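Side-chain contacts in N-acetyltransferase family protein (Bacillus anthracis, PDB 3LNB), which probably transfers acetyl groups from acetyl-coenzyme A to arylamines, acting as an arylamine N-acetyltransferase that inactivates the drug sulfamethoxazole: residues K266-T271 and R291-I296; N84-K89 and C99-S104; G122-L127 and K131-D136. The protein carries 1 engineered substitution. One frame throughout, in Å; residues are numbered along the deposited sequence.

Contact 1. Residues K266-T271 and R291-I296. With COA (coenzyme A), chain B.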
loop_
_atom_site.group_PDB
_atom_site.type_symbol
_atom_site.label_atom_id
_atom_site.label_comp_id
_atom_site.label_asym_id
_atom_site.label_seq_id
_atom_site.Cartn_x
_atom_site.Cartn_y
_atom_site.Cartn_z
ATOM N N LYS A 266 2.254 1.633 21.512
ATOM C CA LYS A 266 3.267 1.225 22.486
ATOM C C LYS A 266 4.737 1.420 22.102
ATOM O O LYS A 266 5.570 1.726 22.956
ATOM C CB LYS A 266 3.069 -0.256 22.827
ATOM C CG LYS A 266 1.634 -0.659 23.131
ATOM C CD LYS A 266 1.101 0.045 24.361
ATOM C CE LYS A 266 -0.294 -0.462 24.707
ATOM N NZ LYS A 266 -0.861 0.258 25.888
ATOM N N ASN A 267 5.066 1.238 20.828
ATOM C CA ASN A 267 6.459 1.347 20.404
ATOM C C ASN A 267 6.721 2.055 19.092
ATOM O O ASN A 267 5.874 2.079 18.199
ATOM C CB ASN A 267 7.065 -0.049 20.285
ATOM C CG ASN A 267 7.017 -0.813 21.578
ATOM O OD1 ASN A 267 7.819 -0.569 22.485
ATOM N ND2 ASN A 267 6.066 -1.742 21.683
ATOM N N TYR A 268 7.928 2.605 18.990
ATOM C CA TYR A 268 8.394 3.276 17.782
ATOM C C TYR A 268 9.545 2.413 17.268
ATOM O O TYR A 268 10.557 2.246 17.954
ATOM C CB TYR A 268 8.897 4.683 18.096
ATOM C CG TYR A 268 9.332 5.459 16.869
ATOM C CD1 TYR A 268 8.507 5.538 15.743
ATOM C CD2 TYR A 268 10.542 6.154 16.851
ATOM C CE1 TYR A 268 8.875 6.297 14.631
ATOM C CE2 TYR A 268 10.917 6.919 15.744
ATOM C CZ TYR A 268 10.076 6.986 14.640
ATOM O OH TYR A 268 10.421 7.755 13.552
ATOM N N THR A 269 9.379 1.852 16.074
ATOM C CA THR A 269 10.394 0.984 15.489
ATOM C C THR A 269 11.049 1.621 14.273
ATOM O O THR A 269 10.380 1.976 13.292
ATOM C CB THR A 269 9.791 -0.385 15.093
ATOM O OG1 THR A 269 9.193 -0.988 16.247
ATOM C CG2 THR A 269 10.873 -1.322 14.557
ATOM N N GLU A 270 12.366 1.748 14.345
ATOM C CA GLU A 270 13.135 2.359 13.278
ATOM C C GLU A 270 14.115 1.398 12.609
ATOM O O GLU A 270 14.947 0.775 13.266
ATOM C CB GLU A 270 13.908 3.564 13.830
ATOM C CG GLU A 270 13.021 4.667 14.384
ATOM C CD GLU A 270 13.807 5.733 15.112
ATOM O OE1 GLU A 270 14.175 5.503 16.292
ATOM O OE2 GLU A 270 14.064 6.793 14.502
ATOM N N THR A 271 13.992 1.279 11.294
ATOM C CA THR A 271 14.883 0.444 10.506
ATOM C C THR A 271 15.762 1.475 9.814
ATOM O O THR A 271 15.309 2.200 8.925
ATOM C CB THR A 271 14.100 -0.378 9.481
ATOM O OG1 THR A 271 13.114 -1.162 10.163
ATOM C CG2 THR A 271 15.040 -1.295 8.711
ATOM N N ARG A 291 3.311 13.405 14.135
ATOM C CA ARG A 291 3.478 14.688 13.469
ATOM C C ARG A 291 4.836 14.852 12.798
ATOM O O ARG A 291 4.923 14.984 11.576
ATOM C CB ARG A 291 3.256 15.832 14.475
ATOM C CG ARG A 291 3.460 17.236 13.904
ATOM C CD ARG A 291 3.197 18.329 14.957
ATOM N NE ARG A 291 4.128 18.254 16.083
ATOM C CZ ARG A 291 3.792 17.861 17.311
ATOM N NH1 ARG A 291 2.538 17.508 17.587
ATOM N NH2 ARG A 291 4.712 17.811 18.266
ATOM N N GLU A 292 5.893 14.821 13.603
ATOM C CA GLU A 292 7.246 15.022 13.109
ATOM C C GLU A 292 7.790 13.986 12.137
ATOM O O GLU A 292 8.521 14.337 11.209
ATOM C CB GLU A 292 8.216 15.148 14.283
ATOM C CG GLU A 292 7.737 16.100 15.364
ATOM C CD GLU A 292 8.871 16.651 16.213
ATOM O OE1 GLU A 292 9.786 15.878 16.586
ATOM O OE2 GLU A 292 8.835 17.867 16.518
ATOM N N SER A 293 7.454 12.717 12.334
ATOM C CA SER A 293 7.985 11.694 11.441
ATOM C C SER A 293 7.059 11.310 10.291
ATOM O O SER A 293 7.529 10.898 9.233
ATOM C CB SER A 293 8.359 10.438 12.240
ATOM O OG SER A 293 9.375 10.725 13.195
ATOM N N PHE A 294 5.753 11.454 10.485
ATOM C CA PHE A 294 4.804 11.076 9.449
ATOM C C PHE A 294 3.970 12.197 8.847
ATOM O O PHE A 294 3.201 11.962 7.913
ATOM C CB PHE A 294 3.857 9.997 9.978
ATOM C CG PHE A 294 4.550 8.736 10.390
ATOM C CD1 PHE A 294 4.876 8.510 11.722
ATOM C CD2 PHE A 294 4.880 7.773 9.441
ATOM C CE1 PHE A 294 5.521 7.340 12.105
ATOM C CE2 PHE A 294 5.520 6.604 9.809
ATOM C CZ PHE A 294 5.844 6.381 11.148
ATOM N N GLY A 295 4.098 13.403 9.383
ATOM C CA GLY A 295 3.332 14.513 8.845
ATOM C C GLY A 295 1.839 14.392 9.100
ATOM O O GLY A 295 1.024 15.028 8.429
ATOM N N ILE A 296 1.462 13.567 10.065
ATOM C CA ILE A 296 0.049 13.419 10.375
ATOM C C ILE A 296 -0.312 14.301 11.565
ATOM O O ILE A 296 0.236 14.140 12.661
ATOM C CB ILE A 296 -0.307 11.950 10.673
ATOM C CG1 ILE A 296 -0.160 11.124 9.386
ATOM C CG2 ILE A 296 -1.718 11.867 11.244
ATOM C CD1 ILE A 296 -0.540 9.656 9.526
HETATM N N1A COA B . -1.545 -4.289 11.907
HETATM C C2A COA B . -1.264 -3.650 13.028
HETATM N N3A COA B . -0.062 -3.704 13.577
HETATM C C4A COA B . 0.915 -4.416 13.001
HETATM C C5A COA B . 0.657 -5.105 11.824
HETATM C C6A COA B . -0.617 -5.023 11.276
HETATM N N6A COA B . -0.907 -5.651 10.139
HETATM N N7A COA B . 1.782 -5.711 11.460
HETATM C C8A COA B . 2.712 -5.416 12.366
HETATM N N9A COA B . 2.193 -4.624 13.303
HETATM C C1B COA B . 2.943 -3.996 14.416
HETATM C C2B COA B . 3.631 -5.006 15.333
HETATM O O2B COA B . 2.689 -5.535 16.271
HETATM C C3B COA B . 4.639 -4.098 16.037
HETATM O O3B COA B . 4.068 -3.529 17.219
HETATM P P3B COA B . 5.024 -3.238 18.481
HETATM O O7A COA B . 6.292 -2.584 18.087
HETATM O O8A COA B . 4.163 -2.348 19.509
HETATM O O9A COA B . 5.259 -4.670 19.176
HETATM C C4B COA B . 4.919 -3.005 15.002
HETATM O O4B COA B . 4.065 -3.279 13.878
HETATM C C5B COA B . 6.372 -3.048 14.527
HETATM O O5B COA B . 6.640 -4.301 13.896
HETATM P P1A COA B . 8.152 -4.683 13.503
HETATM O O1A COA B . 8.057 -6.028 12.625
HETATM O O2A COA B . 9.001 -4.852 14.703
HETATM O O3A COA B . 8.680 -3.492 12.558
HETATM P P2A COA B . 8.331 -3.353 10.993
HETATM O O4A COA B . 9.512 -4.121 10.217
HETATM O O5A COA B . 8.251 -1.926 10.606
HETATM O O6A COA B . 6.979 -4.177 10.696
HETATM C CBP COA B . 5.121 -3.422 9.272
HETATM C CCP COA B . 5.698 -3.539 10.686
HETATM C CDP COA B . 5.950 -2.425 8.460
HETATM C CEP COA B . 3.676 -2.927 9.362
HETATM C CAP COA B . 5.138 -4.794 8.594
HETATM O OAP COA B . 4.407 -5.727 9.393
HETATM C C9P COA B . 4.501 -4.741 7.204
HETATM O O9P COA B . 5.077 -4.199 6.261
HETATM N N8P COA B . 3.309 -5.328 7.120
HETATM C C7P COA B . 2.537 -5.408 5.871
HETATM C C6P COA B . 1.056 -5.131 6.144
HETATM C C5P COA B . 0.183 -5.599 4.976
HETATM O O5P COA B . -0.019 -6.797 4.790
HETATM N N4P COA B . -0.340 -4.639 4.218
HETATM C C3P COA B . -1.192 -4.950 3.061
HETATM C C2P COA B . -2.618 -5.286 3.502
HETATM S S1P COA B . -3.555 -3.856 4.156
#
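Tyr268 reaches from its strand to the last turn of helix 283-294, where its hydroxyl accepts a hydrogen bond from Ser293 OG, the two oxygens (Tyr268 OH and Ser293 OG) standing 3.2 Å apart. The reach comes from the first torsion: Tyr268 CG is anti to the backbone nitrogen (chi1 -177°), which carries the ring out from the strand although the CB bond does not aim at the helix. Beside the hydroxyl, Phe294 closes on the rim of the tyrosine. Its CE1 lies at the edge of that ring, near its plane and 4.3 Å from Tyr268 CE1, so the two rings touch through one carbon each. This is the tight, buried part: Ile261 touches both aromatic side chains, and Leu263, Ile281 and Ile289 also pack on Tyr268. Strand 267-272 belongs to a five-stranded antiparallel sheet and helix 283-294 lies against it, consistent with the alpha/beta third domain of arylamine N-acetyltransferases.

The periphery is looser. The helix gives way at Gly295, the first residue past its end, which has positive phi and whose N bonds to Arg291 O at 2.8 Å; Arg291 and Glu292 are exposed and lie away from the strand. Along the strand, Asn267 and Thr269, the neighbours of Tyr268 in sequence, serve coenzyme A instead of the helix. Asn267 ND2 donates to O8A of the 3'-phosphate over 3.0 Å in an almost straight bond (175°), and its CB lies 3.4 Å from coenzyme A O7A on the same phosphate. Thr269 CG2 makes a softer approach, 3.7 Å from O3A, the oxygen bridging the pyrophosphate of the coenzyme. The hydroxyl of this threonine is bonded instead to Lys278 NZ, which also hydrogen-bonds coenzyme A.

Contact 2. Residues N84-K89 and C99-S104. With COA (coenzyme A), chain B.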
loop_
_atom_site.group_PDB
_atom_site.type_symbol
_atom_site.label_atom_id
_atom_site.label_comp_id
_atom_site.label_asym_id
_atom_site.label_seq_id
_atom_site.Cartn_x
_atom_site.Cartn_y
_atom_site.Cartn_z
ATOM N N ASN A 84 -13.561 10.907 -4.467
ATOM C CA ASN A 84 -13.618 12.125 -3.687
ATOM C C ASN A 84 -13.137 11.949 -2.249
ATOM O O ASN A 84 -12.344 12.750 -1.764
ATOM C CB ASN A 84 -15.043 12.679 -3.674
ATOM C CG ASN A 84 -15.236 13.713 -2.606
ATOM O OD1 ASN A 84 -14.861 14.876 -2.776
ATOM N ND2 ASN A 84 -15.787 13.296 -1.471
ATOM N N ASN A 85 -13.627 10.911 -1.569
ATOM C CA ASN A 85 -13.231 10.656 -0.186
ATOM C C ASN A 85 -11.737 10.365 -0.075
ATOM O O ASN A 85 -11.091 10.737 0.901
ATOM C CB ASN A 85 -14.039 9.493 0.403
ATOM C CG ASN A 85 -15.479 9.882 0.691
ATOM O OD1 ASN A 85 -15.790 11.068 0.810
ATOM N ND2 ASN A 85 -16.359 8.891 0.823
ATOM N N LEU A 86 -11.194 9.699 -1.085
ATOM C CA LEU A 86 -9.777 9.386 -1.103
ATOM C C LEU A 86 -8.974 10.669 -1.303
ATOM O O LEU A 86 -7.984 10.900 -0.613
ATOM C CB LEU A 86 -9.475 8.379 -2.214
ATOM C CG LEU A 86 -10.015 6.976 -1.915
ATOM C CD1 LEU A 86 -9.902 6.106 -3.140
ATOM C CD2 LEU A 86 -9.249 6.375 -0.753
ATOM N N VAL A 87 -9.403 11.504 -2.243
ATOM C CA VAL A 87 -8.711 12.767 -2.489
ATOM C C VAL A 87 -8.760 13.627 -1.222
ATOM O O VAL A 87 -7.764 14.233 -0.831
ATOM C CB VAL A 87 -9.359 13.555 -3.663
ATOM C CG1 VAL A 87 -8.735 14.950 -3.769
ATOM C CG2 VAL A 87 -9.171 12.791 -4.978
ATOM N N GLU A 88 -9.920 13.666 -0.574
ATOM C CA GLU A 88 -10.079 14.463 0.641
ATOM C C GLU A 88 -9.168 13.991 1.769
ATOM O O GLU A 88 -8.451 14.784 2.376
ATOM C CB GLU A 88 -11.522 14.411 1.129
ATOM C CG GLU A 88 -11.820 15.404 2.245
ATOM C CD GLU A 88 -11.560 16.835 1.807
ATOM O OE1 GLU A 88 -11.941 17.175 0.664
ATOM O OE2 GLU A 88 -10.986 17.618 2.597
ATOM N N LYS A 89 -9.191 12.692 2.045
ATOM C CA LYS A 89 -8.384 12.147 3.128
ATOM C C LYS A 89 -6.879 12.098 2.877
ATOM O O LYS A 89 -6.117 12.755 3.585
ATOM C CB LYS A 89 -8.873 10.742 3.505
ATOM C CG LYS A 89 -8.107 10.107 4.657
ATOM C CD LYS A 89 -8.583 8.690 4.950
ATOM C CE LYS A 89 -7.694 8.035 6.017
ATOM N NZ LYS A 89 -8.009 6.600 6.250
ATOM N N CYS A 99 -3.833 -0.485 2.491
ATOM C CA CYS A 99 -3.721 -0.915 1.104
ATOM C C CYS A 99 -4.913 -0.594 0.199
ATOM O O CYS A 99 -4.732 -0.046 -0.890
ATOM C CB CYS A 99 -3.441 -2.414 1.060
ATOM S SG CYS A 99 -4.721 -3.412 1.831
ATOM N N TYR A 100 -6.128 -0.926 0.632
ATOM C CA TYR A 100 -7.296 -0.666 -0.203
ATOM C C TYR A 100 -7.569 0.817 -0.466
ATOM O O TYR A 100 -8.314 1.160 -1.387
ATOM C CB TYR A 100 -8.547 -1.332 0.382
ATOM C CG TYR A 100 -8.834 -0.989 1.815
ATOM C CD1 TYR A 100 -8.328 -1.767 2.855
ATOM C CD2 TYR A 100 -9.598 0.130 2.138
ATOM C CE1 TYR A 100 -8.577 -1.438 4.183
ATOM C CE2 TYR A 100 -9.846 0.468 3.457
ATOM C CZ TYR A 100 -9.333 -0.318 4.475
ATOM O OH TYR A 100 -9.571 0.035 5.784
ATOM N N GLU A 101 -6.977 1.697 0.337
ATOM C CA GLU A 101 -7.159 3.132 0.133
ATOM C C GLU A 101 -6.033 3.645 -0.749
ATOM O O GLU A 101 -6.268 4.352 -1.728
ATOM C CB GLU A 101 -7.153 3.877 1.467
ATOM C CG GLU A 101 -8.285 3.461 2.392
ATOM C CD GLU A 101 -8.171 4.088 3.765
ATOM O OE1 GLU A 101 -8.647 5.232 3.950
ATOM O OE2 GLU A 101 -7.591 3.435 4.655
ATOM N N LEU A 102 -4.808 3.277 -0.399
ATOM C CA LEU A 102 -3.642 3.691 -1.165
ATOM C C LEU A 102 -3.762 3.256 -2.626
ATOM O O LEU A 102 -3.582 4.067 -3.535
ATOM C CB LEU A 102 -2.372 3.103 -0.542
ATOM C CG LEU A 102 -1.984 3.689 0.823
ATOM C CD1 LEU A 102 -0.877 2.861 1.472
ATOM C CD2 LEU A 102 -1.535 5.138 0.621
ATOM N N ASN A 103 -4.079 1.984 -2.853
ATOM C CA ASN A 103 -4.195 1.485 -4.217
ATOM C C ASN A 103 -5.464 1.904 -4.949
ATOM O O ASN A 103 -5.486 1.924 -6.173
ATOM C CB ASN A 103 -4.038 -0.036 -4.253
ATOM C CG ASN A 103 -2.590 -0.468 -4.065
ATOM O OD1 ASN A 103 -1.663 0.239 -4.467
ATOM N ND2 ASN A 103 -2.389 -1.634 -3.468
ATOM N N SER A 104 -6.521 2.226 -4.214
ATOM C CA SER A 104 -7.739 2.686 -4.864
ATOM C C SER A 104 -7.445 4.085 -5.410
ATOM O O SER A 104 -7.822 4.417 -6.531
ATOM C CB SER A 104 -8.908 2.746 -3.874
ATOM O OG SER A 104 -9.484 1.467 -3.675
HETATM N N1A COA B . -1.545 -4.289 11.907
HETATM C C2A COA B . -1.264 -3.650 13.028
HETATM N N3A COA B . -0.062 -3.704 13.577
HETATM C C4A COA B . 0.915 -4.416 13.001
HETATM C C5A COA B . 0.657 -5.105 11.824
HETATM C C6A COA B . -0.617 -5.023 11.276
HETATM N N6A COA B . -0.907 -5.651 10.139
HETATM N N7A COA B . 1.782 -5.711 11.460
HETATM C C8A COA B . 2.712 -5.416 12.366
HETATM N N9A COA B . 2.193 -4.624 13.303
HETATM C C1B COA B . 2.943 -3.996 14.416
HETATM C C2B COA B . 3.631 -5.006 15.333
HETATM O O2B COA B . 2.689 -5.535 16.271
HETATM C C3B COA B . 4.639 -4.098 16.037
HETATM O O3B COA B . 4.068 -3.529 17.219
HETATM P P3B COA B . 5.024 -3.238 18.481
HETATM O O7A COA B . 6.292 -2.584 18.087
HETATM O O8A COA B . 4.163 -2.348 19.509
HETATM O O9A COA B . 5.259 -4.670 19.176
HETATM C C4B COA B . 4.919 -3.005 15.002
HETATM O O4B COA B . 4.065 -3.279 13.878
HETATM C C5B COA B . 6.372 -3.048 14.527
HETATM O O5B COA B . 6.640 -4.301 13.896
HETATM P P1A COA B . 8.152 -4.683 13.503
HETATM O O1A COA B . 8.057 -6.028 12.625
HETATM O O2A COA B . 9.001 -4.852 14.703
HETATM O O3A COA B . 8.680 -3.492 12.558
HETATM P P2A COA B . 8.331 -3.353 10.993
HETATM O O4A COA B . 9.512 -4.121 10.217
HETATM O O5A COA B . 8.251 -1.926 10.606
HETATM O O6A COA B . 6.979 -4.177 10.696
HETATM C CBP COA B . 5.121 -3.422 9.272
HETATM C CCP COA B . 5.698 -3.539 10.686
HETATM C CDP COA B . 5.950 -2.425 8.460
HETATM C CEP COA B . 3.676 -2.927 9.362
HETATM C CAP COA B . 5.138 -4.794 8.594
HETATM O OAP COA B . 4.407 -5.727 9.393
HETATM C C9P COA B . 4.501 -4.741 7.204
HETATM O O9P COA B . 5.077 -4.199 6.261
HETATM N N8P COA B . 3.309 -5.328 7.120
HETATM C C7P COA B . 2.537 -5.408 5.871
HETATM C C6P COA B . 1.056 -5.131 6.144
HETATM C C5P COA B . 0.183 -5.599 4.976
HETATM O O5P COA B . -0.019 -6.797 4.790
HETATM N N4P COA B . -0.340 -4.639 4.218
HETATM C C3P COA B . -1.192 -4.950 3.061
HETATM C C2P COA B . -2.618 -5.286 3.502
HETATM S S1P COA B . -3.555 -3.856 4.156
#
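Lys89 and Glu101 supply the polar half of this helix-helix contact. The lysine chain is fully extended, with CG anti to the backbone nitrogen (chi1 -179°), and meets the glutamate at about a right angle. Lys89 NZ bonds to Glu101 OE1 at 2.8 Å, on the syn lone pair, the side of the other carboxylate oxygen. Both partners have further ties: Lys89 NZ forms a second salt bridge to Asp72, and Glu101 OE2 accepts a hydrogen bond from Leu98 N, just before helix 99-112, which should hold the carboxylate in place for the lysine.

The apolar half is carried by Leu86, whose two methyls reach Glu101 and Ser104, about a turn apart. Its CD2 rests 3.9 Å from Glu101 CB, and its CD1 sits 3.6 Å from Ser104 CB. The CB of Ser104 points at the leucine's helix, while its OG bonds to Tyr100 O at 2.6 Å.

The short helical segments cross at -100°, nearly perpendicular. Helix 99-112 opens with Cys99, probably the nucleophile of the Cys-His-Asp triad of arylamine N-acetyltransferases, with His138 and Asp153; Asn103, one turn on, hydrogen-bonds to Asp153 OD1.

Contact 3. Residues G122-L127 and K131-D136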
loop_
_atom_site.group_PDB
_atom_site.type_symbol
_atom_site.label_atom_id
_atom_site.label_comp_id
_atom_site.label_asym_id
_atom_site.label_seq_id
_atom_site.Cartn_x
_atom_site.Cartn_y
_atom_site.Cartn_z
ATOM N N GLY A 122 -6.602 -9.554 -2.982
ATOM C CA GLY A 122 -5.473 -10.408 -2.671
ATOM C C GLY A 122 -5.622 -10.858 -1.231
ATOM O O GLY A 122 -6.386 -10.271 -0.467
ATOM N N THR A 123 -4.898 -11.908 -0.869
ATOM C CA THR A 123 -4.927 -12.451 0.478
ATOM C C THR A 123 -3.463 -12.574 0.890
ATOM O O THR A 123 -2.687 -13.276 0.240
ATOM C CB THR A 123 -5.597 -13.849 0.500
ATOM O OG1 THR A 123 -6.917 -13.760 -0.051
ATOM C CG2 THR A 123 -5.688 -14.379 1.926
ATOM N N VAL A 124 -3.087 -11.876 1.958
ATOM C CA VAL A 124 -1.706 -11.888 2.441
ATOM C C VAL A 124 -1.406 -13.123 3.296
ATOM O O VAL A 124 -2.297 -13.671 3.939
ATOM C CB VAL A 124 -1.408 -10.618 3.293
ATOM C CG1 VAL A 124 0.030 -10.639 3.790
ATOM C CG2 VAL A 124 -1.660 -9.363 2.471
ATOM N N TYR A 125 -0.148 -13.558 3.298
ATOM C CA TYR A 125 0.241 -14.705 4.106
ATOM C C TYR A 125 0.981 -14.205 5.340
ATOM O O TYR A 125 1.865 -13.349 5.239
ATOM C CB TYR A 125 1.154 -15.653 3.323
ATOM C CG TYR A 125 1.385 -16.970 4.033
ATOM C CD1 TYR A 125 0.371 -17.926 4.112
ATOM C CD2 TYR A 125 2.603 -17.249 4.655
ATOM C CE1 TYR A 125 0.557 -19.131 4.790
ATOM C CE2 TYR A 125 2.805 -18.454 5.340
ATOM C CZ TYR A 125 1.775 -19.389 5.402
ATOM O OH TYR A 125 1.960 -20.578 6.070
ATOM N N ASP A 126 0.611 -14.726 6.505
ATOM C CA ASP A 126 1.254 -14.336 7.757
ATOM C C ASP A 126 2.480 -15.221 7.927
ATOM O O ASP A 126 2.363 -16.415 8.213
ATOM C CB ASP A 126 0.312 -14.555 8.933
ATOM C CG ASP A 126 0.856 -13.989 10.226
ATOM O OD1 ASP A 126 2.094 -13.982 10.412
ATOM O OD2 ASP A 126 0.035 -13.557 11.060
ATOM N N LEU A 127 3.653 -14.625 7.756
ATOM C CA LEU A 127 4.911 -15.352 7.849
ATOM C C LEU A 127 5.296 -15.832 9.244
ATOM O O LEU A 127 5.919 -16.891 9.390
ATOM C CB LEU A 127 6.043 -14.500 7.258
ATOM C CG LEU A 127 6.304 -13.052 7.714
ATOM C CD1 LEU A 127 5.051 -12.209 7.537
ATOM C CD2 LEU A 127 6.770 -13.035 9.173
ATOM N N LYS A 131 0.142 -18.815 8.243
ATOM C CA LYS A 131 -1.271 -18.919 7.897
ATOM C C LYS A 131 -1.685 -17.751 7.028
ATOM O O LYS A 131 -0.988 -16.746 6.960
ATOM C CB LYS A 131 -2.135 -18.933 9.155
ATOM C CG LYS A 131 -2.008 -17.681 9.997
ATOM C CD LYS A 131 -2.890 -17.773 11.239
ATOM C CE LYS A 131 -2.729 -16.533 12.114
ATOM N NZ LYS A 131 -3.071 -15.293 11.353
ATOM N N TRP A 132 -2.818 -17.890 6.355
ATOM C CA TRP A 132 -3.304 -16.816 5.514
ATOM C C TRP A 132 -4.066 -15.812 6.369
ATOM O O TRP A 132 -4.776 -16.190 7.302
ATOM C CB TRP A 132 -4.237 -17.351 4.423
ATOM C CG TRP A 132 -3.582 -18.258 3.433
ATOM C CD1 TRP A 132 -3.614 -19.625 3.422
ATOM C CD2 TRP A 132 -2.812 -17.865 2.294
ATOM N NE1 TRP A 132 -2.916 -20.108 2.342
ATOM C CE2 TRP A 132 -2.412 -19.050 1.633
ATOM C CE3 TRP A 132 -2.420 -16.625 1.765
ATOM C CZ2 TRP A 132 -1.638 -19.034 0.468
ATOM C CZ3 TRP A 132 -1.650 -16.607 0.606
ATOM C CH2 TRP A 132 -1.268 -17.806 -0.029
ATOM N N LYS A 133 -3.883 -14.530 6.076
ATOM C CA LYS A 133 -4.619 -13.492 6.782
ATOM C C LYS A 133 -6.018 -13.610 6.172
ATOM O O LYS A 133 -6.218 -14.389 5.238
ATOM C CB LYS A 133 -4.021 -12.111 6.495
ATOM C CG LYS A 133 -2.640 -11.854 7.104
ATOM C CD LYS A 133 -2.677 -11.789 8.638
ATOM C CE LYS A 133 -1.357 -11.241 9.194
ATOM N NZ LYS A 133 -1.288 -11.308 10.685
ATOM N N PRO A 134 -7.000 -12.846 6.677
ATOM C CA PRO A 134 -8.358 -12.933 6.126
ATOM C C PRO A 134 -8.458 -12.836 4.602
ATOM O O PRO A 134 -7.731 -12.070 3.968
ATOM C CB PRO A 134 -9.085 -11.784 6.825
ATOM C CG PRO A 134 -8.404 -11.733 8.160
ATOM C CD PRO A 134 -6.945 -11.857 7.768
ATOM N N ASP A 135 -9.372 -13.620 4.036
ATOM C CA ASP A 135 -9.621 -13.646 2.594
ATOM C C ASP A 135 -9.820 -12.239 2.028
ATOM O O ASP A 135 -10.607 -11.451 2.555
ATOM C CB ASP A 135 -10.877 -14.475 2.272
ATOM C CG ASP A 135 -10.652 -15.982 2.383
ATOM O OD1 ASP A 135 -9.509 -16.421 2.617
ATOM O OD2 ASP A 135 -11.641 -16.733 2.224
ATOM N N ASP A 136 -9.110 -11.941 0.944
ATOM C CA ASP A 136 -9.204 -10.647 0.271
ATOM C C ASP A 136 -8.950 -9.440 1.159
ATOM O O ASP A 136 -9.671 -8.450 1.069
ATOM C CB ASP A 136 -10.577 -10.485 -0.381
ATOM C CG ASP A 136 -10.917 -11.626 -1.304
ATOM O OD1 ASP A 136 -9.980 -12.236 -1.848
ATOM O OD2 ASP A 136 -12.121 -11.900 -1.496
HETATM O O HOH W 1 -5.379 -10.573 3.473
#
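Tyr125 and Trp132 face each other across a beta hairpin, strands 116-126 and 131-145, in a non-hydrogen-bonded antiparallel pair. Their rings make a T-shaped contact, the planes at 80°: Tyr125 CD1 stands over the middle of the indole, near the fused CD2-CE2 bond, and lies 3.7 Å from Trp132 CD2. With CG anti to the backbone nitrogen (chi1 -170°), the tyrosine also lies along the opposing backbone, and Lys131 O sits over one face of the phenol ring.

On the other side of the strands Asp126 gathers two lysines. Lys133 NZ makes the short salt bridge, 2.6 Å from Asp126 OD2, arriving from above the carboxylate, 54° out of its plane. Lys131 NZ is a longer partner of the same oxygen, at 3.6 Å. The other oxygen, OD1, accepts from Asp129 N in the connecting turn, which should limit rotation of the carboxylate.

Backbone bonds set these side chains in register: Asp126 N to Lys131 O at 2.6 Å, and Lys133 N to Val124 O. Beyond Lys133 the two chains part around Pro134, and a water takes over the pairing, accepting from Val124 N and donating to Pro134 O. The Val124 side chain meanwhile touches coenzyme A. Farther out, Asp135 and Asp136 direct their carboxylates to Lys188 and Lys230, in salt bridges outside the hairpin. The two chains come together again at Asp136, whose N donates to Thr123 OG1 over 3.0 Å and whose CA makes a C-H...O contact of 2.9 Å with Gly122 O.

Along the chain the contacts come in the order 2, 3, 1, each closing before the next opens. Contacts 2 and 3 follow directly, since helix 99-112 leads into strand 116-126; their centres are about 22 Å apart and their nearest atoms about 7 Å. Contact 1 uses a five-stranded sheet and helix 283-294, the last modelled helix, its centre about 21 Å from that of contact 2 and about 26 Å from that of contact 3. The contact 3 hairpin belongs to the other antiparallel sheet. Coenzyme A runs between them: its phosphate end lies at strand 267-272, its thiol end near Cys99. Residues from a helix, a hairpin of one sheet and a strand of another thus line the same pocket.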